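Local coordinates for N-alpha-acetyltransferase 35, NatC auxiliary subunit (Saccharomyces cerevisiae, PDB 6YGA), which serves as the auxiliary subunit of the NatC N-terminal acetyltransferase, the complex that acetylates the N-terminal methionine of the L-A virus Gag protein, at residues K146-G149 / S150-G154; K221-L224 / K225-C229; R638-V641 / S642-E646; Q536-N539 / Y540-K543; M3-D6 / S7-S11. All blocks are in the same frame, centred on the assembly; numbering follows the deposited sequence.

Contact 1: K146-G149 / S150-G154; sequences KVLG and SCILG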
loop_
_atom_site.group_PDB
_atom_site.type_symbol
_atom_site.label_atom_id
_atom_site.label_comp_id
_atom_site.label_asym_id
_atom_site.label_seq_id
_atom_site.Cartn_x
_atom_site.Cartn_y
_atom_site.Cartn_z
ATOM N N LYS B 146 26.394 -3.574 30.397
ATOM C CA LYS B 146 25.570 -4.754 30.628
ATOM C C LYS B 146 24.086 -4.501 30.411
ATOM O O LYS B 146 23.438 -5.235 29.658
ATOM C CB LYS B 146 25.804 -5.290 32.050
ATOM C CG LYS B 146 26.122 -6.780 32.109
ATOM C CD LYS B 146 24.974 -7.615 31.547
ATOM C CE LYS B 146 25.367 -9.076 31.328
ATOM N NZ LYS B 146 24.211 -9.896 30.851
ATOM N N VAL B 147 23.520 -3.480 31.057
ATOM C CA VAL B 147 22.088 -3.223 30.928
ATOM C C VAL B 147 21.754 -2.727 29.526
ATOM O O VAL B 147 20.882 -3.280 28.846
ATOM C CB VAL B 147 21.623 -2.228 32.006
ATOM C CG1 VAL B 147 20.139 -1.922 31.845
ATOM C CG2 VAL B 147 21.909 -2.784 33.389
ATOM N N LEU B 148 22.446 -1.681 29.069
ATOM C CA LEU B 148 22.150 -1.128 27.752
ATOM C C LEU B 148 22.544 -2.095 26.643
ATOM O O LEU B 148 21.864 -2.177 25.614
ATOM C CB LEU B 148 22.850 0.219 27.580
ATOM C CG LEU B 148 22.521 0.991 26.304
ATOM C CD1 LEU B 148 21.019 1.015 26.054
ATOM C CD2 LEU B 148 23.067 2.404 26.396
ATOM N N GLY B 149 23.633 -2.844 26.837
ATOM C CA GLY B 149 24.025 -3.834 25.845
ATOM C C GLY B 149 22.962 -4.893 25.630
ATOM O O GLY B 149 22.724 -5.328 24.500
ATOM N N SER B 150 22.304 -5.319 26.710
ATOM C CA SER B 150 21.215 -6.282 26.575
ATOM C C SER B 150 20.032 -5.669 25.834
ATOM O O SER B 150 19.378 -6.346 25.033
ATOM C CB SER B 150 20.788 -6.790 27.952
ATOM O OG SER B 150 20.255 -5.742 28.742
ATOM N N CYS B 151 19.740 -4.390 26.091
ATOM C CA CYS B 151 18.666 -3.710 25.370
ATOM C C CYS B 151 18.928 -3.714 23.872
ATOM O O CYS B 151 18.063 -4.106 23.079
ATOM C CB CYS B 151 18.516 -2.273 25.870
ATOM S SG CYS B 151 17.918 -2.091 27.554
ATOM N N ILE B 152 20.120 -3.271 23.467
ATOM C CA ILE B 152 20.459 -3.216 22.049
ATOM C C ILE B 152 20.377 -4.602 21.429
ATOM O O ILE B 152 19.905 -4.767 20.297
ATOM C CB ILE B 152 21.856 -2.598 21.863
ATOM C CG1 ILE B 152 21.946 -1.235 22.559
ATOM C CG2 ILE B 152 22.193 -2.481 20.388
ATOM C CD1 ILE B 152 21.006 -0.188 22.006
ATOM N N LEU B 153 20.824 -5.624 22.163
ATOM C CA LEU B 153 20.772 -6.986 21.643
ATOM C C LEU B 153 19.334 -7.447 21.448
ATOM O O LEU B 153 19.032 -8.172 20.491
ATOM C CB LEU B 153 21.519 -7.931 22.582
ATOM C CG LEU B 153 21.680 -9.371 22.096
ATOM C CD1 LEU B 153 22.439 -9.405 20.778
ATOM C CD2 LEU B 153 22.387 -10.210 23.150
ATOM N N GLY B 154 18.432 -7.042 22.343
ATOM C CA GLY B 154 17.040 -7.434 22.198
ATOM C C GLY B 154 16.393 -6.828 20.969
ATOM O O GLY B 154 15.701 -7.513 20.212
#
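Ser150 folds its hydroxyl back onto the turn before it, where OG donates a short hydrogen bond to Val147 O at 2.5 Å. The first torsion explains the reach: with chi1 at 64°, OG lies between its own backbone N and carbonyl carbon and so hangs beside the carbonyls of the preceding turn. It meets Val147 O well to the side of the C=O direction, at a C=O...OG angle of 129°. Cys151 N binds the same oxygen at 3.2 Å, so two donors grip one carbonyl. Ser150 N, meanwhile, makes its regular bond to Lys146 O at 3.2 Å.

This is the early part of helix 142-167, within the Mak10 family region, and the i to i+4 ladder runs through it unbroken. Gly149 takes part through its backbone alone, its O accepting Leu153 N at 3.0 Å. One residue earlier, Leu148 O receives Ile152 N at 3.0 Å. The side chain of Leu148 adds an apolar layer next to this rung: chi1 of -174° puts CG beside the carbonyl carbon, and CD1 then leans along the helix to within 4.1 Å of Cys151 CB and 4.2 Å of Ile152 CD1.

Helix 193-209 meets the polar side, where Ser203 OG is hydrogen-bonded to Ser150 OG and Glu202 forms a salt bridge with Lys146 NZ. Leu148 packs against Ile92 and Ile152 against Leu96, both on helix 85-104.

Contact 2: K221-L224 / K225-C229; sequences KHIL and KIIIC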
loop_
_atom_site.group_PDB
_atom_site.type_symbol
_atom_site.label_atom_id
_atom_site.label_comp_id
_atom_site.label_asym_id
_atom_site.label_seq_id
_atom_site.Cartn_x
_atom_site.Cartn_y
_atom_site.Cartn_z
ATOM N N LYS B 221 13.291 -0.700 34.244
ATOM C CA LYS B 221 12.757 -2.034 34.497
ATOM C C LYS B 221 11.628 -2.367 33.529
ATOM O O LYS B 221 11.573 -3.477 32.984
ATOM C CB LYS B 221 12.272 -2.142 35.943
ATOM C CG LYS B 221 13.360 -1.962 36.996
ATOM C CD LYS B 221 12.790 -2.111 38.401
ATOM C CE LYS B 221 12.153 -3.479 38.599
ATOM N NZ LYS B 221 11.435 -3.580 39.901
ATOM N N HIS B 222 10.716 -1.420 33.295
ATOM C CA HIS B 222 9.612 -1.681 32.374
ATOM C C HIS B 222 10.107 -1.793 30.938
ATOM O O HIS B 222 9.611 -2.626 30.170
ATOM C CB HIS B 222 8.549 -0.589 32.487
ATOM C CG HIS B 222 7.644 -0.741 33.671
ATOM N ND1 HIS B 222 7.629 0.160 34.714
ATOM C CD2 HIS B 222 6.720 -1.683 33.974
ATOM C CE1 HIS B 222 6.737 -0.223 35.611
ATOM N NE2 HIS B 222 6.172 -1.338 35.187
ATOM N N ILE B 223 11.073 -0.955 30.554
ATOM C CA ILE B 223 11.651 -1.036 29.215
ATOM C C ILE B 223 12.265 -2.412 28.987
ATOM O O ILE B 223 12.055 -3.042 27.944
ATOM C CB ILE B 223 12.686 0.086 29.011
ATOM C CG1 ILE B 223 11.990 1.435 28.836
ATOM C CG2 ILE B 223 13.579 -0.210 27.821
ATOM C CD1 ILE B 223 12.948 2.596 28.697
ATOM N N LEU B 224 13.019 -2.903 29.974
ATOM C CA LEU B 224 13.672 -4.201 29.840
ATOM C C LEU B 224 12.653 -5.321 29.654
ATOM O O LEU B 224 12.847 -6.212 28.819
ATOM C CB LEU B 224 14.549 -4.470 31.063
ATOM C CG LEU B 224 15.921 -5.091 30.800
ATOM C CD1 LEU B 224 16.739 -4.187 29.920
ATOM C CD2 LEU B 224 16.653 -5.326 32.096
ATOM N N LYS B 225 11.560 -5.292 30.419
ATOM C CA LYS B 225 10.550 -6.339 30.292
ATOM C C LYS B 225 9.802 -6.226 28.970
ATOM O O LYS B 225 9.397 -7.242 28.393
ATOM C CB LYS B 225 9.572 -6.282 31.462
ATOM C CG LYS B 225 10.178 -6.587 32.821
ATOM C CD LYS B 225 9.105 -6.580 33.899
ATOM C CE LYS B 225 9.660 -7.021 35.243
ATOM N NZ LYS B 225 8.610 -7.058 36.300
ATOM N N ILE B 226 9.599 -4.999 28.482
ATOM C CA ILE B 226 8.975 -4.806 27.173
ATOM C C ILE B 226 9.824 -5.453 26.086
ATOM O O ILE B 226 9.314 -6.164 25.213
ATOM C CB ILE B 226 8.748 -3.307 26.896
ATOM C CG1 ILE B 226 7.561 -2.774 27.702
ATOM C CG2 ILE B 226 8.520 -3.056 25.413
ATOM C CD1 ILE B 226 7.265 -1.308 27.445
ATOM N N ILE B 227 11.140 -5.228 26.138
ATOM C CA ILE B 227 12.037 -5.810 25.144
ATOM C C ILE B 227 11.969 -7.333 25.186
ATOM O O ILE B 227 11.972 -7.996 24.143
ATOM C CB ILE B 227 13.472 -5.291 25.354
ATOM C CG1 ILE B 227 13.514 -3.771 25.158
ATOM C CG2 ILE B 227 14.444 -5.972 24.402
ATOM C CD1 ILE B 227 14.893 -3.162 25.305
ATOM N N ILE B 228 11.885 -7.908 26.390
ATOM C CA ILE B 228 11.740 -9.357 26.524
ATOM C C ILE B 228 10.479 -9.838 25.815
ATOM O O ILE B 228 10.485 -10.869 25.131
ATOM C CB ILE B 228 11.744 -9.759 28.011
ATOM C CG1 ILE B 228 13.140 -9.569 28.607
ATOM C CG2 ILE B 228 11.261 -11.193 28.188
ATOM C CD1 ILE B 228 13.251 -9.966 30.061
ATOM N N CYS B 229 9.381 -9.093 25.956
ATOM C CA CYS B 229 8.138 -9.476 25.294
ATOM C C CYS B 229 8.272 -9.410 23.777
ATOM O O CYS B 229 7.740 -10.269 23.065
ATOM C CB CYS B 229 6.995 -8.581 25.769
ATOM S SG CYS B 229 6.624 -8.724 27.531
#
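Within helix 215-231, Ile223 and Ile227 stand one turn apart, their side chains crossing at a slant with Ile223 CG2 4.1 Å from Ile227 CD1. The branches divide the work. In Ile227, chi1 of -62° sets CG1 beside the backbone N, so that this methylene lies against Ile223 O at 3.2 Å and carries CD1 on toward the preceding turn. Ile226 repeats the arrangement one residue earlier, with CG1 3.2 Å from His222 O. In Ile228, CG1 lies 3.4 Å from Leu224 O. Each of these carbonyls also accepts the peptide N-H of the same isoleucine, as in Ile226 N to His222 O at 2.9 Å and Ile227 N to Ile223 O at 3.0 Å. Apolar methylenes therefore flank the oxygens of the helical ladder.

Lys225 follows the same pattern at its base, CG resting 3.4 Å from Lys221 O, and then runs out extended. Its NZ comes within 5.7 Å of Lys221 NZ, two like charges near each other without touching. Lys221 NZ has a long, weak ion pair with Glu208.

Four helices pack around this turn, which stays partly exposed at Lys221, His222, Lys225 and Ile228. Ile223 and Ile227 face Leu97 of helix 85-104, Leu224 and Ile227 meet Cys151 of helix 142-167, Leu224 and Lys225 touch Leu204 of helix 193-209, and His222 packs on helix 245-260.

Contact 3: R638-V641 / S642-E646; sequences RNVV and SSIDE. With EDO (1,2-ethanediol), chain Y; EDO (1,2-ethanediol), chain C.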
loop_
_atom_site.group_PDB
_atom_site.type_symbol
_atom_site.label_atom_id
_atom_site.label_comp_id
_atom_site.label_asym_id
_atom_site.label_seq_id
_atom_site.Cartn_x
_atom_site.Cartn_y
_atom_site.Cartn_z
ATOM N N ARG B 638 -35.473 1.982 6.596
ATOM C CA ARG B 638 -35.978 1.354 7.814
ATOM C C ARG B 638 -36.001 -0.164 7.687
ATOM O O ARG B 638 -35.715 -0.879 8.655
ATOM C CB ARG B 638 -37.368 1.889 8.151
ATOM C CG ARG B 638 -37.399 3.384 8.393
ATOM C CD ARG B 638 -38.734 3.812 8.967
ATOM N NE ARG B 638 -38.802 5.255 9.165
ATOM C CZ ARG B 638 -39.378 6.097 8.313
ATOM N NH1 ARG B 638 -39.941 5.639 7.205
ATOM N NH2 ARG B 638 -39.396 7.397 8.574
ATOM N N ASN B 639 -36.335 -0.681 6.501
ATOM C CA ASN B 639 -36.289 -2.126 6.298
ATOM C C ASN B 639 -34.862 -2.647 6.406
ATOM O O ASN B 639 -34.629 -3.727 6.963
ATOM C CB ASN B 639 -36.893 -2.495 4.943
ATOM C CG ASN B 639 -38.384 -2.230 4.876
ATOM O OD1 ASN B 639 -39.071 -2.204 5.898
ATOM N ND2 ASN B 639 -38.895 -2.035 3.666
ATOM N N VAL B 640 -33.894 -1.892 5.878
ATOM C CA VAL B 640 -32.493 -2.283 6.008
ATOM C C VAL B 640 -32.088 -2.328 7.475
ATOM O O VAL B 640 -31.411 -3.265 7.919
ATOM C CB VAL B 640 -31.594 -1.329 5.198
ATOM C CG1 VAL B 640 -30.134 -1.483 5.611
ATOM C CG2 VAL B 640 -31.750 -1.598 3.712
ATOM N N VAL B 641 -32.508 -1.327 8.252
ATOM C CA VAL B 641 -32.204 -1.304 9.681
ATOM C C VAL B 641 -32.783 -2.534 10.370
ATOM O O VAL B 641 -32.127 -3.160 11.211
ATOM C CB VAL B 641 -32.723 0.003 10.310
ATOM C CG1 VAL B 641 -32.622 -0.049 11.827
ATOM C CG2 VAL B 641 -31.942 1.191 9.763
ATOM N N SER B 642 -34.012 -2.911 10.009
ATOM C CA SER B 642 -34.616 -4.112 10.578
ATOM C C SER B 642 -33.822 -5.364 10.212
ATOM O O SER B 642 -33.618 -6.243 11.057
ATOM C CB SER B 642 -36.067 -4.230 10.114
ATOM O OG SER B 642 -36.791 -3.058 10.449
ATOM N N SER B 643 -33.357 -5.461 8.963
ATOM C CA SER B 643 -32.561 -6.622 8.566
ATOM C C SER B 643 -31.223 -6.651 9.293
ATOM O O SER B 643 -30.783 -7.715 9.748
ATOM C CB SER B 643 -32.343 -6.628 7.055
ATOM O OG SER B 643 -33.548 -6.889 6.363
ATOM N N ILE B 644 -30.555 -5.499 9.399
ATOM C CA ILE B 644 -29.302 -5.436 10.147
ATOM C C ILE B 644 -29.528 -5.858 11.591
ATOM O O ILE B 644 -28.731 -6.609 12.167
ATOM C CB ILE B 644 -28.692 -4.025 10.062
ATOM C CG1 ILE B 644 -28.267 -3.707 8.628
ATOM C CG2 ILE B 644 -27.500 -3.892 11.004
ATOM C CD1 ILE B 644 -27.657 -2.328 8.468
ATOM N N ASP B 645 -30.628 -5.398 12.193
ATOM C CA ASP B 645 -30.926 -5.753 13.576
ATOM C C ASP B 645 -31.090 -7.260 13.737
ATOM O O ASP B 645 -30.554 -7.852 14.679
ATOM C CB ASP B 645 -32.181 -5.020 14.049
ATOM C CG ASP B 645 -31.904 -3.581 14.430
ATOM O OD1 ASP B 645 -30.722 -3.186 14.403
ATOM O OD2 ASP B 645 -32.861 -2.850 14.756
ATOM N N GLU B 646 -31.827 -7.899 12.818
ATOM C CA GLU B 646 -32.005 -9.347 12.876
ATOM C C GLU B 646 -30.668 -10.073 12.785
ATOM O O GLU B 646 -30.433 -11.052 13.503
ATOM C CB GLU B 646 -32.938 -9.812 11.753
ATOM C CG GLU B 646 -34.369 -9.299 11.853
ATOM C CD GLU B 646 -35.265 -9.845 10.754
ATOM O OE1 GLU B 646 -35.321 -11.081 10.590
ATOM O OE2 GLU B 646 -35.908 -9.037 10.052
HETATM C C1 EDO Y . -33.436 -6.380 2.874
HETATM O O1 EDO Y . -32.287 -6.935 3.524
HETATM C C2 EDO Y . -33.645 -4.938 3.314
HETATM O O2 EDO Y . -34.910 -4.489 2.815
HETATM C C1 EDO C . -32.484 0.860 15.426
HETATM O O1 EDO C . -32.021 -0.447 15.781
HETATM C C2 EDO C . -32.239 1.821 16.583
HETATM O O2 EDO C . -30.832 1.973 16.803
#
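Asp645 reaches back alongside Val641, one turn earlier, and its side chain can be followed outward atom by atom. CB lies 3.4 Å from Val641 O, the carbonyl that also accepts Asp645 N. With chi1 at -79°, CG stays beside the backbone N and close to that same oxygen, at 3.3 Å. At the tip the carboxylate splits its partners: OD2 accepts a hydrogen bond of 2.7 Å from O1 of an ethanediol molecule, whereas OD1 forms a salt bridge with Lys679 of helix 668-701. A methyl of Val641, CG1, rests against the same ethanediol, 3.7 Å from its C1.

All this sits on helix 619-653, inside the TPR-like region of the family. Val640 CG1 meets Ile644 CD1 at 3.9 Å, and these two residues, together with Ser643, all touch Ile547 of helix 511-564. Ser642, which is exposed to solvent, gives Arg638 O two donors that arrive from opposite faces of the carbonyl plane, its backbone N and its OG, the latter at 3.0 Å. Ser643 OG turns to a second ethanediol, sharing a hydrogen bond of 3.1 Å with its O1. Both diols probably come from the crystallisation liquor.

Contact 4: Q536-N539 / Y540-K543; sequences QFLN and YLLK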
loop_
_atom_site.group_PDB
_atom_site.type_symbol
_atom_site.label_atom_id
_atom_site.label_comp_id
_atom_site.label_asym_id
_atom_site.label_seq_id
_atom_site.Cartn_x
_atom_site.Cartn_y
_atom_site.Cartn_z
ATOM N N GLN B 536 -29.493 -22.661 7.009
ATOM C CA GLN B 536 -29.443 -21.468 7.846
ATOM C C GLN B 536 -28.280 -20.561 7.469
ATOM O O GLN B 536 -28.371 -19.340 7.642
ATOM C CB GLN B 536 -29.369 -21.878 9.313
ATOM C CG GLN B 536 -30.598 -22.649 9.750
ATOM C CD GLN B 536 -30.324 -23.598 10.890
ATOM O OE1 GLN B 536 -29.563 -23.287 11.807
ATOM N NE2 GLN B 536 -30.941 -24.773 10.838
ATOM N N PHE B 537 -27.189 -21.129 6.948
ATOM C CA PHE B 537 -26.104 -20.305 6.425
ATOM C C PHE B 537 -26.559 -19.518 5.201
ATOM O O PHE B 537 -26.335 -18.305 5.114
ATOM C CB PHE B 537 -24.891 -21.181 6.099
ATOM C CG PHE B 537 -23.771 -20.447 5.408
ATOM C CD1 PHE B 537 -23.344 -19.207 5.859
ATOM C CD2 PHE B 537 -23.128 -21.012 4.320
ATOM C CE1 PHE B 537 -22.309 -18.539 5.221
ATOM C CE2 PHE B 537 -22.093 -20.352 3.683
ATOM C CZ PHE B 537 -21.684 -19.114 4.136
ATOM N N LEU B 538 -27.205 -20.190 4.243
ATOM C CA LEU B 538 -27.724 -19.488 3.073
ATOM C C LEU B 538 -28.773 -18.457 3.464
ATOM O O LEU B 538 -28.947 -17.449 2.770
ATOM C CB LEU B 538 -28.309 -20.483 2.070
ATOM C CG LEU B 538 -27.311 -21.450 1.433
ATOM C CD1 LEU B 538 -28.022 -22.480 0.572
ATOM C CD2 LEU B 538 -26.284 -20.682 0.616
ATOM N N ASN B 539 -29.479 -18.692 4.570
ATOM C CA ASN B 539 -30.426 -17.700 5.060
ATOM C C ASN B 539 -29.715 -16.409 5.443
ATOM O O ASN B 539 -30.224 -15.311 5.188
ATOM C CB ASN B 539 -31.196 -18.264 6.250
ATOM C CG ASN B 539 -32.674 -18.001 6.154
ATOM O OD1 ASN B 539 -33.411 -18.763 5.527
ATOM N ND2 ASN B 539 -33.122 -16.915 6.771
ATOM N N TYR B 540 -28.532 -16.520 6.051
ATOM C CA TYR B 540 -27.765 -15.331 6.406
ATOM C C TYR B 540 -27.216 -14.633 5.166
ATOM O O TYR B 540 -27.255 -13.400 5.077
ATOM C CB TYR B 540 -26.630 -15.705 7.359
ATOM C CG TYR B 540 -25.512 -14.687 7.407
ATOM C CD1 TYR B 540 -25.715 -13.433 7.965
ATOM C CD2 TYR B 540 -24.253 -14.983 6.897
ATOM C CE1 TYR B 540 -24.696 -12.496 8.011
ATOM C CE2 TYR B 540 -23.226 -14.054 6.941
ATOM C CZ TYR B 540 -23.454 -12.810 7.500
ATOM O OH TYR B 540 -22.444 -11.873 7.550
ATOM N N LEU B 541 -26.701 -15.401 4.202
ATOM C CA LEU B 541 -26.173 -14.800 2.981
ATOM C C LEU B 541 -27.264 -14.067 2.213
ATOM O O LEU B 541 -27.017 -13.004 1.631
ATOM C CB LEU B 541 -25.529 -15.871 2.101
ATOM C CG LEU B 541 -24.252 -16.525 2.632
ATOM C CD1 LEU B 541 -23.765 -17.590 1.666
ATOM C CD2 LEU B 541 -23.172 -15.480 2.872
ATOM N N LEU B 542 -28.478 -14.620 2.197
ATOM C CA LEU B 542 -29.581 -13.953 1.516
ATOM C C LEU B 542 -29.938 -12.643 2.204
ATOM O O LEU B 542 -30.216 -11.640 1.538
ATOM C CB LEU B 542 -30.794 -14.879 1.446
ATOM C CG LEU B 542 -30.740 -15.943 0.350
ATOM C CD1 LEU B 542 -31.816 -16.997 0.560
ATOM C CD2 LEU B 542 -30.895 -15.286 -1.011
ATOM N N LYS B 543 -29.929 -12.630 3.540
ATOM C CA LYS B 543 -30.205 -11.394 4.266
ATOM C C LYS B 543 -29.105 -10.363 4.045
ATOM O O LYS B 543 -29.388 -9.166 3.915
ATOM C CB LYS B 543 -30.376 -11.678 5.758
ATOM C CG LYS B 543 -31.821 -11.775 6.201
ATOM C CD LYS B 543 -31.986 -11.382 7.660
ATOM C CE LYS B 543 -33.454 -11.202 8.003
ATOM N NZ LYS B 543 -34.095 -10.162 7.148
#
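Phe537 and Leu541 make the tight part of this turn: the leucine lays a methyl over one face of the ring, a CH-pi contact with CD1 3.9 Å from the ring centroid. The methyl is offset toward the rim, closest to Phe537 CZ at 3.6 Å. Phe537 gets there because chi1 of 173° places its ring on the carbonyl side, swinging it down the helix toward the next turn. Leu538 joins from the neighbouring position, its CD2 4.1 Å from Leu541 CD1. The backbone bond from Leu541 N to Phe537 O, 3.1 Å, joins the same two residues as the CH-pi contact.

The other flank is looser and partly open to solvent. Between Asn539 and Lys543 the chief link is the backbone bond from Lys543 N to Asn539 O at 3.2 Å, while their polar ends part company: Asn539 OD1 accepts from Gln487, and Lys543 NZ has a weak hydrogen bond to Ser643 OG and a long, weak ion pair with Glu646.

This turn of helix 511-564 has helices on several sides. Leu541 and Leu542 pack on Leu483 of helix 465-506, Phe537 meets Leu320 of helix 319-328, and Tyr540 lies against Ile647 of helix 619-653, its OH hydrogen-bonded to Tyr675 of helix 668-701.

Contact 5: M3-D6 / S7-S11; sequences MEVD and SILGS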
loop_
_atom_site.group_PDB
_atom_site.type_symbol
_atom_site.label_atom_id
_atom_site.label_comp_id
_atom_site.label_asym_id
_atom_site.label_seq_id
_atom_site.Cartn_x
_atom_site.Cartn_y
_atom_site.Cartn_z
HETATM N N MSE B 3 42.173 16.382 11.697
HETATM C CA MSE B 3 43.394 16.349 12.498
HETATM C C MSE B 3 43.786 14.929 12.917
HETATM O O MSE B 3 44.918 14.699 13.350
HETATM C CB MSE B 3 43.245 17.237 13.748
HETATM C CG MSE B 3 43.450 18.734 13.495
HETATM SE SE MSE B 3 43.674 19.847 15.106
HETATM C CE MSE B 3 44.987 18.783 16.075
ATOM N N GLU B 4 42.855 13.982 12.788
ATOM C CA GLU B 4 43.111 12.619 13.235
ATOM C C GLU B 4 44.183 11.959 12.371
ATOM O O GLU B 4 44.339 12.270 11.188
ATOM C CB GLU B 4 41.829 11.786 13.208
ATOM C CG GLU B 4 41.951 10.470 13.966
ATOM C CD GLU B 4 40.915 9.446 13.556
ATOM O OE1 GLU B 4 39.785 9.845 13.204
ATOM O OE2 GLU B 4 41.237 8.239 13.586
ATOM N N VAL B 5 44.923 11.032 12.980
ATOM C CA VAL B 5 46.130 10.499 12.353
ATOM C C VAL B 5 45.783 9.621 11.158
ATOM O O VAL B 5 46.403 9.727 10.095
ATOM C CB VAL B 5 46.967 9.723 13.384
ATOM C CG1 VAL B 5 48.362 9.459 12.836
ATOM C CG2 VAL B 5 47.035 10.484 14.701
ATOM N N ASP B 6 44.787 8.742 11.314
ATOM C CA ASP B 6 44.499 7.737 10.294
ATOM C C ASP B 6 43.986 8.362 9.001
ATOM O O ASP B 6 44.281 7.856 7.913
ATOM C CB ASP B 6 43.494 6.717 10.837
ATOM C CG ASP B 6 44.100 5.790 11.886
ATOM O OD1 ASP B 6 45.266 5.997 12.286
ATOM O OD2 ASP B 6 43.404 4.843 12.306
ATOM N N SER B 7 43.226 9.455 9.096
ATOM C CA SER B 7 42.778 10.147 7.892
ATOM C C SER B 7 43.951 10.781 7.153
ATOM O O SER B 7 43.963 10.820 5.917
ATOM C CB SER B 7 41.730 11.200 8.253
ATOM O OG SER B 7 42.173 12.032 9.315
ATOM N N ILE B 8 44.946 11.274 7.894
ATOM C CA ILE B 8 46.123 11.885 7.277
ATOM C C ILE B 8 46.906 10.848 6.479
ATOM O O ILE B 8 47.132 11.001 5.273
ATOM C CB ILE B 8 47.007 12.548 8.348
ATOM C CG1 ILE B 8 46.274 13.714 9.017
ATOM C CG2 ILE B 8 48.314 13.027 7.744
ATOM C CD1 ILE B 8 46.920 14.179 10.311
ATOM N N LEU B 9 47.334 9.772 7.147
ATOM C CA LEU B 9 48.101 8.733 6.468
ATOM C C LEU B 9 47.279 8.029 5.395
ATOM O O LEU B 9 47.842 7.519 4.421
ATOM C CB LEU B 9 48.622 7.712 7.480
ATOM C CG LEU B 9 49.640 8.219 8.503
ATOM C CD1 LEU B 9 50.050 7.115 9.468
ATOM C CD2 LEU B 9 50.854 8.795 7.798
ATOM N N GLY B 10 45.955 7.985 5.556
ATOM C CA GLY B 10 45.112 7.291 4.598
ATOM C C GLY B 10 45.081 7.928 3.226
ATOM O O GLY B 10 44.730 7.257 2.248
ATOM N N SER B 11 45.440 9.210 3.128
ATOM C CA SER B 11 45.440 9.884 1.835
ATOM C C SER B 11 46.461 9.265 0.887
ATOM O O SER B 11 46.206 9.137 -0.316
ATOM C CB SER B 11 45.715 11.375 2.021
ATOM O OG SER B 11 45.787 12.037 0.771
#
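Between Glu4 and Val5 the backbone changes from extended to helical, psi falling from 151° to -45°, and the first helical bonds cross from residues 4-6 to residues 8-10. This is the start of the short helix 5-10 near the N-terminus of the chain, with Glu4 at the N-cap position. The opening rung is weak, Ile8 N standing 3.5 Å from Glu4 O. The next is firmer: Leu9 N binds Val5 O at 3.1 Å. Gly10 N then reaches Asp6 O at 2.9 Å.

A side chain also reaches the cap carbonyl. Ser7, with chi1 at 50°, tucks its hydroxyl back toward the cap residue, and OG donates to Glu4 O at 2.9 Å from well above the carbonyl plane. Glu4 O is thus approached by a side-chain donor as well as by the weak peptide N-H. Ile8 lines the same carbonyl with carbon: its CG1 lies 3.2 Å from Glu4 O. Val5 and Leu9, one turn apart on a largely exposed surface, touch lightly through Val5 CG1 and Leu9 CD1 at 4.4 Å.

The helix lies beside another subunit of the complex, for Ser7 packs on Ser48 of the N-alpha-acetyltransferase 38 chain. Farther along, Gly10 O accepts a hydrogen bond from Ser13 OG. At the leading end, where Met3 is modelled as selenomethionine, Ile8 CD1 stays beside Glu4 O, at 3.3 Å, while also coming within 3.7 Å of Met3 O.

In the fold
The five turns fall into two pairs and an outlier. Contacts 1 and 2 have centres 11 Å apart and touch directly, Cys151 SG lying 3.4 Å from Leu224 CD1 where helices 142-167 and 215-231 pack together. Contacts 3 and 4, with centres 14 Å apart, meet through Lys543, whose CE is 3.2 Å from Glu646 OE1; they belong to the TPR-like region of the family. The pairs are far apart, contacts 1 and 3 being about 57 Å between centres on opposite sides of the chain's centre. Contact 5 lies about 33 Å from contact 1, centre to centre, and is the one that touches N-alpha-acetyltransferase 38.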